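Local coordinates for protein ubiquitin-activating enzyme E1-like (Saccharomyces cerevisiae, PDB 3ONH) that forms with AOS1 the E1 that activates the ubiquitin-like protein SMT3 using ATP, here as the ubiquitin-fold domain that engages the E2 Ubc9, at residues K4-C16 and T103-K115. Residues are numbered along the deposited sequence; the frame is centred on the assembly and turned at random.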
ATOM      1  N   LYS A   4     -15.689  -8.556   0.877  1.00 37.82           N
ATOM      2  CA  LYS A   4     -15.279  -7.546  -0.080  1.00 21.14           C
ATOM      3  C   LYS A   4     -14.083  -6.758   0.441  1.00 23.13           C
ATOM      4  O   LYS A   4     -13.503  -7.085   1.476  1.00 22.57           O
ATOM      5  CB  LYS A   4     -16.434  -6.598  -0.396  1.00 28.23           C
ATOM      6  CG  LYS A   4     -16.682  -5.550   0.671  1.00 31.02           C
ATOM      7  CD  LYS A   4     -17.703  -4.528   0.214  1.00 26.30           C
ATOM      8  CE  LYS A   4     -19.102  -5.100   0.307  1.00 44.72           C
ATOM      9  NZ  LYS A   4     -19.364  -5.636   1.672  1.00 40.36           N
ATOM     10  N   VAL A   5     -13.721  -5.710  -0.286  1.00 37.82           N
ATOM     11  CA  VAL A   5     -12.518  -4.960   0.011  1.00 14.06           C
ATOM     12  C   VAL A   5     -12.752  -3.489  -0.308  1.00 13.74           C
ATOM     13  O   VAL A   5     -13.561  -3.153  -1.170  1.00 12.54           O
ATOM     14  CB  VAL A   5     -11.347  -5.484  -0.833  1.00  6.07           C
ATOM     15  CG1 VAL A   5     -11.475  -5.005  -2.267  1.00 10.85           C
ATOM     16  CG2 VAL A   5     -10.032  -5.066  -0.235  1.00 25.13           C
ATOM     17  N   CYS A   6     -12.063  -2.607   0.405  1.00 11.17           N
ATOM     18  CA  CYS A   6     -12.111  -1.197   0.062  1.00  7.51           C
ATOM     19  C   CYS A   6     -11.224  -0.965  -1.155  1.00  8.57           C
ATOM     20  O   CYS A   6     -10.291  -1.730  -1.410  1.00 10.01           O
ATOM     21  CB  CYS A   6     -11.684  -0.333   1.244  1.00  4.41           C
ATOM     22  SG  CYS A   6     -12.712  -0.607   2.671  1.00 21.41           S
ATOM     23  N   ARG A   7     -11.535   0.068  -1.923  1.00  9.09           N
ATOM     24  CA  ARG A   7     -10.782   0.340  -3.134  1.00  5.24           C
ATOM     25  C   ARG A   7     -10.511   1.824  -3.297  1.00  8.97           C
ATOM     26  O   ARG A   7     -11.339   2.659  -2.942  1.00 13.20           O
ATOM     27  CB  ARG A   7     -11.523  -0.205  -4.358  1.00  5.75           C
ATOM     28  CG  ARG A   7     -11.707  -1.713  -4.340  1.00 11.11           C
ATOM     29  CD  ARG A   7     -12.629  -2.185  -5.455  1.00 19.68           C
ATOM     30  NE  ARG A   7     -12.870  -3.624  -5.386  1.00 14.26           N
ATOM     31  CZ  ARG A   7     -11.969  -4.539  -5.722  1.00 19.14           C
ATOM     32  NH1 ARG A   7     -10.771  -4.165  -6.150  1.00 32.30           N
ATOM     33  NH2 ARG A   7     -12.265  -5.826  -5.632  1.00 21.76           N
ATOM     34  N   GLY A   8      -9.343   2.137  -3.832  1.00  4.62           N
ATOM     35  CA  GLY A   8      -8.985   3.509  -4.138  1.00  8.16           C
ATOM     36  C   GLY A   8      -7.853   3.584  -5.143  1.00  7.93           C
ATOM     37  O   GLY A   8      -7.234   2.568  -5.456  1.00 10.44           O
ATOM     38  N   VAL A   9      -7.593   4.785  -5.651  1.00  8.21           N
ATOM     39  CA  VAL A   9      -6.468   5.035  -6.534  1.00  7.38           C
ATOM     40  C   VAL A   9      -5.427   5.895  -5.829  1.00  8.65           C
ATOM     41  O   VAL A   9      -5.752   6.934  -5.256  1.00 10.10           O
ATOM     42  CB  VAL A   9      -6.911   5.754  -7.829  1.00  4.01           C
ATOM     43  CG1 VAL A   9      -5.700   6.199  -8.644  1.00  3.10           C
ATOM     44  CG2 VAL A   9      -7.807   4.861  -8.657  1.00  6.54           C
ATOM     45  N   ILE A  10      -4.177   5.448  -5.867  1.00  6.81           N
ATOM     46  CA  ILE A  10      -3.057   6.275  -5.443  1.00  9.25           C
ATOM     47  C   ILE A  10      -2.520   7.034  -6.645  1.00 18.88           C
ATOM     48  O   ILE A  10      -2.165   6.429  -7.653  1.00 12.32           O
ATOM     49  CB  ILE A  10      -1.927   5.423  -4.838  1.00 10.38           C
ATOM     50  CG1 ILE A  10      -2.402   4.740  -3.558  1.00  8.24           C
ATOM     51  CG2 ILE A  10      -0.720   6.276  -4.543  1.00 10.34           C
ATOM     52  CD1 ILE A  10      -1.376   3.804  -2.947  1.00 11.65           C
ATOM     53  N   LYS A  11      -2.469   8.359  -6.539  1.00 12.18           N
ATOM     54  CA  LYS A  11      -1.881   9.195  -7.584  1.00 17.26           C
ATOM     55  C   LYS A  11      -0.401   9.449  -7.300  1.00 19.09           C
ATOM     56  O   LYS A  11      -0.050  10.172  -6.364  1.00 16.49           O
ATOM     57  CB  LYS A  11      -2.628  10.526  -7.697  1.00 18.33           C
ATOM     58  CG  LYS A  11      -4.113  10.391  -8.008  1.00 19.03           C
ATOM     59  CD  LYS A  11      -4.833  11.719  -7.785  1.00 38.60           C
ATOM     60  CE  LYS A  11      -6.332  11.600  -8.018  1.00 47.76           C
ATOM     61  NZ  LYS A  11      -6.633  11.153  -9.406  1.00 43.19           N
ATOM     62  N   LEU A  12       0.456   8.847  -8.121  1.00 22.40           N
ATOM     63  CA  LEU A  12       1.905   8.915  -7.955  1.00 13.85           C
ATOM     64  C   LEU A  12       2.547   9.582  -9.150  1.00 20.53           C
ATOM     65  O   LEU A  12       2.176   9.307 -10.286  1.00 36.26           O
ATOM     66  CB  LEU A  12       2.489   7.504  -7.839  1.00 13.77           C
ATOM     67  CG  LEU A  12       2.679   6.884  -6.461  1.00 22.05           C
ATOM     68  CD1 LEU A  12       2.754   5.379  -6.588  1.00 34.98           C
ATOM     69  CD2 LEU A  12       3.934   7.428  -5.809  1.00 14.32           C
ATOM     70  N   SER A  13       3.518  10.451  -8.895  1.00 11.34           N
ATOM     71  CA  SER A  13       4.377  10.943  -9.955  1.00 11.26           C
ATOM     72  C   SER A  13       5.463   9.900 -10.217  1.00 13.44           C
ATOM     73  O   SER A  13       5.765   9.074  -9.359  1.00 13.42           O
ATOM     74  CB  SER A  13       4.987  12.297  -9.583  1.00 14.72           C
ATOM     75  OG  SER A  13       5.771  12.217  -8.407  1.00 14.40           O
ATOM     76  N   SER A  14       6.038   9.930 -11.411  1.00 14.10           N
ATOM     77  CA  SER A  14       7.042   8.951 -11.803  1.00 15.36           C
ATOM     78  C   SER A  14       8.248   8.962 -10.877  1.00 19.02           C
ATOM     79  O   SER A  14       8.749   7.915 -10.480  1.00 21.13           O
ATOM     80  CB  SER A  14       7.496   9.219 -13.235  1.00 26.26           C
ATOM     81  OG  SER A  14       6.379   9.417 -14.083  1.00 37.16           O
ATOM     82  N   ASP A  15       8.721  10.156 -10.545  1.00 23.85           N
ATOM     83  CA  ASP A  15       9.887  10.302  -9.692  1.00 15.22           C
ATOM     84  C   ASP A  15       9.613   9.714  -8.326  1.00 12.25           C
ATOM     85  O   ASP A  15      10.537   9.353  -7.603  1.00 38.26           O
ATOM     86  CB  ASP A  15      10.254  11.775  -9.536  1.00 29.34           C
ATOM     87  CG  ASP A  15       9.194  12.562  -8.788  1.00 16.76           C
ATOM     88  OD1 ASP A  15       7.995  12.353  -9.053  1.00 27.79           O
ATOM     89  OD2 ASP A  15       9.562  13.400  -7.941  1.00 46.48           O
ATOM     90  N   CYS A  16       8.336   9.619  -7.974  1.00 21.82           N
ATOM     91  CA  CYS A  16       7.953   9.141  -6.654  1.00 13.80           C
ATOM     92  C   CYS A  16       8.039   7.615  -6.546  1.00  9.65           C
ATOM     93  O   CYS A  16       8.500   7.080  -5.546  1.00 14.96           O
ATOM     94  CB  CYS A  16       6.555   9.634  -6.285  1.00 17.03           C
ATOM     95  SG  CYS A  16       6.148   9.399  -4.553  1.00 28.24           S
ATOM     96  N   THR A 103       4.802  13.767  -5.976  1.00 14.34           N
ATOM     97  CA  THR A 103       3.410  13.607  -5.624  1.00  9.07           C
ATOM     98  C   THR A 103       3.200  12.149  -5.248  1.00 35.39           C
ATOM     99  O   THR A 103       3.591  11.247  -5.984  1.00 15.76           O
ATOM    100  CB  THR A 103       2.480  13.978  -6.795  1.00 13.13           C
ATOM    101  OG1 THR A 103       2.776  15.307  -7.237  1.00 22.34           O
ATOM    102  CG2 THR A 103       1.026  13.913  -6.372  1.00 22.50           C
ATOM    103  N   CYS A 104       2.622  11.926  -4.078  1.00 16.73           N
ATOM    104  CA  CYS A 104       2.131  10.612  -3.711  1.00  8.72           C
ATOM    105  C   CYS A 104       0.838  10.812  -2.964  1.00 15.16           C
ATOM    106  O   CYS A 104       0.828  10.909  -1.742  1.00 33.23           O
ATOM    107  CB  CYS A 104       3.122   9.865  -2.831  1.00 24.93           C
ATOM    108  SG  CYS A 104       2.504   8.255  -2.278  1.00 33.82           S
ATOM    109  N   SER A 105      -0.256  10.885  -3.707  1.00 15.50           N
ATOM    110  CA  SER A 105      -1.541  11.229  -3.128  1.00  9.46           C
ATOM    111  C   SER A 105      -2.379   9.985  -2.849  1.00 11.41           C
ATOM    112  O   SER A 105      -2.821   9.320  -3.775  1.00  9.64           O
ATOM    113  CB  SER A 105      -2.289  12.160  -4.079  1.00 10.27           C
ATOM    114  OG  SER A 105      -3.373  12.800  -3.435  1.00 27.66           O
ATOM    115  N   LEU A 106      -2.595   9.671  -1.573  1.00 17.72           N
ATOM    116  CA  LEU A 106      -3.442   8.543  -1.211  1.00 13.70           C
ATOM    117  C   LEU A 106      -4.914   8.935  -1.227  1.00 17.46           C
ATOM    118  O   LEU A 106      -5.284  10.021  -0.797  1.00 17.01           O
ATOM    119  CB  LEU A 106      -3.072   7.982   0.167  1.00 12.34           C
ATOM    120  CG  LEU A 106      -1.714   7.293   0.335  1.00  9.85           C
ATOM    121  CD1 LEU A 106      -1.718   6.381   1.549  1.00 21.93           C
ATOM    122  CD2 LEU A 106      -1.361   6.499  -0.889  1.00 30.47           C
ATOM    123  N   PRO A 107      -5.767   8.033  -1.714  1.00  8.90           N
ATOM    124  CA  PRO A 107      -7.200   8.320  -1.799  1.00 14.27           C
ATOM    125  C   PRO A 107      -7.869   8.444  -0.430  1.00 30.77           C
ATOM    126  O   PRO A 107      -7.557   7.693   0.503  1.00 14.51           O
ATOM    127  CB  PRO A 107      -7.748   7.098  -2.537  1.00 13.72           C
ATOM    128  CG  PRO A 107      -6.768   6.012  -2.240  1.00 12.78           C
ATOM    129  CD  PRO A 107      -5.437   6.705  -2.253  1.00  6.28           C
ATOM    130  N   ASP A 108      -8.796   9.384  -0.314  1.00 31.97           N
ATOM    131  CA  ASP A 108      -9.622   9.463   0.881  1.00 12.89           C
ATOM    132  C   ASP A 108     -10.762   8.461   0.786  1.00 20.36           C
ATOM    133  O   ASP A 108     -11.779   8.715   0.143  1.00 24.40           O
ATOM    134  CB  ASP A 108     -10.116  10.886   1.121  1.00 17.72           C
ATOM    135  CG  ASP A 108      -9.039  11.765   1.732  1.00 41.57           C
ATOM    136  OD1 ASP A 108      -8.994  11.861   2.976  1.00 38.82           O
ATOM    137  OD2 ASP A 108      -8.221  12.334   0.977  1.00 33.11           O
ATOM    138  N   VAL A 109     -10.550   7.307   1.417  1.00 20.23           N
ATOM    139  CA  VAL A 109     -11.485   6.190   1.384  1.00 12.15           C
ATOM    140  C   VAL A 109     -11.942   5.850   2.800  1.00 23.56           C
ATOM    141  O   VAL A 109     -11.213   6.070   3.766  1.00 33.33           O
ATOM    142  CB  VAL A 109     -10.822   4.929   0.789  1.00 12.17           C
ATOM    143  CG1 VAL A 109     -11.775   3.747   0.846  1.00 18.84           C
ATOM    144  CG2 VAL A 109     -10.357   5.184  -0.627  1.00 16.77           C
ATOM    145  N   GLU A 110     -13.151   5.312   2.916  1.00 29.46           N
ATOM    146  CA  GLU A 110     -13.679   4.885   4.205  1.00 35.15           C
ATOM    147  C   GLU A 110     -13.322   3.429   4.452  1.00 28.13           C
ATOM    148  O   GLU A 110     -13.789   2.546   3.731  1.00 16.76           O
ATOM    149  CB  GLU A 110     -15.196   5.046   4.233  1.00 37.66           C
ATOM    150  CG  GLU A 110     -15.794   5.052   5.624  1.00 33.71           C
ATOM    151  CD  GLU A 110     -17.228   5.557   5.629  1.00 62.05           C
ATOM    152  OE1 GLU A 110     -18.126   4.798   5.195  1.00 56.82           O
ATOM    153  OE2 GLU A 110     -17.453   6.713   6.056  1.00 56.53           O
ATOM    154  N   VAL A 111     -12.483   3.189   5.460  1.00 25.51           N
ATOM    155  CA  VAL A 111     -12.047   1.841   5.800  1.00 11.37           C
ATOM    156  C   VAL A 111     -12.484   1.511   7.205  1.00  9.49           C
ATOM    157  O   VAL A 111     -11.862   1.935   8.173  1.00 11.36           O
ATOM    158  CB  VAL A 111     -10.524   1.679   5.710  1.00  7.70           C
ATOM    159  CG1 VAL A 111     -10.146   0.249   5.990  1.00  8.02           C
ATOM    160  CG2 VAL A 111     -10.030   2.090   4.339  1.00 13.59           C
ATOM    161  N   PRO A 112     -13.562   0.738   7.325  1.00 14.32           N
ATOM    162  CA  PRO A 112     -14.173   0.456   8.619  1.00 19.15           C
ATOM    163  C   PRO A 112     -13.503  -0.717   9.321  1.00 12.73           C
ATOM    164  O   PRO A 112     -12.785  -1.482   8.683  1.00 15.39           O
ATOM    165  CB  PRO A 112     -15.606   0.056   8.248  1.00  9.92           C
ATOM    166  CG  PRO A 112     -15.620  -0.098   6.708  1.00 13.56           C
ATOM    167  CD  PRO A 112     -14.212  -0.008   6.234  1.00 28.00           C
ATOM    168  N   LEU A 113     -13.739  -0.843  10.620  1.00 11.03           N
ATOM    169  CA  LEU A 113     -13.471  -2.079  11.325  1.00  9.34           C
ATOM    170  C   LEU A 113     -14.578  -3.075  10.986  1.00 15.49           C
ATOM    171  O   LEU A 113     -15.746  -2.702  10.887  1.00 20.59           O
ATOM    172  CB  LEU A 113     -13.450  -1.847  12.833  1.00 10.33           C
ATOM    173  CG  LEU A 113     -12.289  -1.072  13.447  1.00 12.35           C
ATOM    174  CD1 LEU A 113     -12.378  -1.190  14.958  1.00  9.84           C
ATOM    175  CD2 LEU A 113     -10.969  -1.621  12.952  1.00  1.07           C
ATOM    176  N   ILE A 114     -14.209  -4.337  10.804  1.00 13.40           N
ATOM    177  CA  ILE A 114     -15.184  -5.392  10.545  1.00 17.62           C
ATOM    178  C   ILE A 114     -14.809  -6.636  11.318  1.00  6.03           C
ATOM    179  O   ILE A 114     -13.661  -6.811  11.700  1.00 11.23           O
ATOM    180  CB  ILE A 114     -15.231  -5.760   9.057  1.00  9.86           C
ATOM    181  CG1 ILE A 114     -13.832  -6.147   8.576  1.00 10.33           C
ATOM    182  CG2 ILE A 114     -15.805  -4.616   8.254  1.00  6.68           C
ATOM    183  CD1 ILE A 114     -13.822  -6.915   7.286  1.00 19.83           C
ATOM    184  N   LYS A 115     -15.781  -7.506  11.552  1.00 13.87           N
ATOM    185  CA  LYS A 115     -15.498  -8.783  12.196  1.00 24.46           C
ATOM    186  C   LYS A 115     -14.547  -9.628  11.345  1.00 28.96           C
ATOM    187  O   LYS A 115     -14.720  -9.752  10.129  1.00 30.55           O
ATOM    188  CB  LYS A 115     -16.796  -9.547  12.457  1.00 29.10           C
TER
HETATM  189  O   HOH W   1      -5.840   9.778  -4.869  1.00 20.31           O
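K11 and S105 form an antiparallel hydrogen-bonded pair between strands 6-12 and 104-105. K11 N gives to S105 O at 2.9 Å, and S105 N gives to K11 O nearly straight (173°). S13 N extends the ladder to T103 O. In return T103 N gives to S13 OG at 3.0 Å. The S13 hydroxyl, turned between its own N and carbonyl carbon (chi1 60°), faces that N-H from the N-cap of helix 14-19. Beyond S105 the ladder stops. A water donates to both V9 O and S105 O, and the ring of P107 lies against V9 O, with CD 3.0 Å away.

C104 and L12 point to one face of the sheet, where C16 joins them. C16 SG meets C104 CB at 3.5 Å, and L12 CD2 touches C104 SG. I10 and L106 run side by side, with L106 CD2 tight against I10 CG1 at 3.4 Å. F25 and L28 of helix 22-33 cover this pair. With alanine in place of I10, CG1 and CD1 are gone, and L106 CD2 and P107 CD would probably be left facing a gap. Farther along, V109 CG2 sits over G8 CA, and C6 SG packs on P112 CD at 3.9 Å.

Strand 84-95 pairs with the other edge of 6-12. Directional backbone bonds fix the register at the 103-105 end, while packing from I10 to C6 depends on side-chain shape.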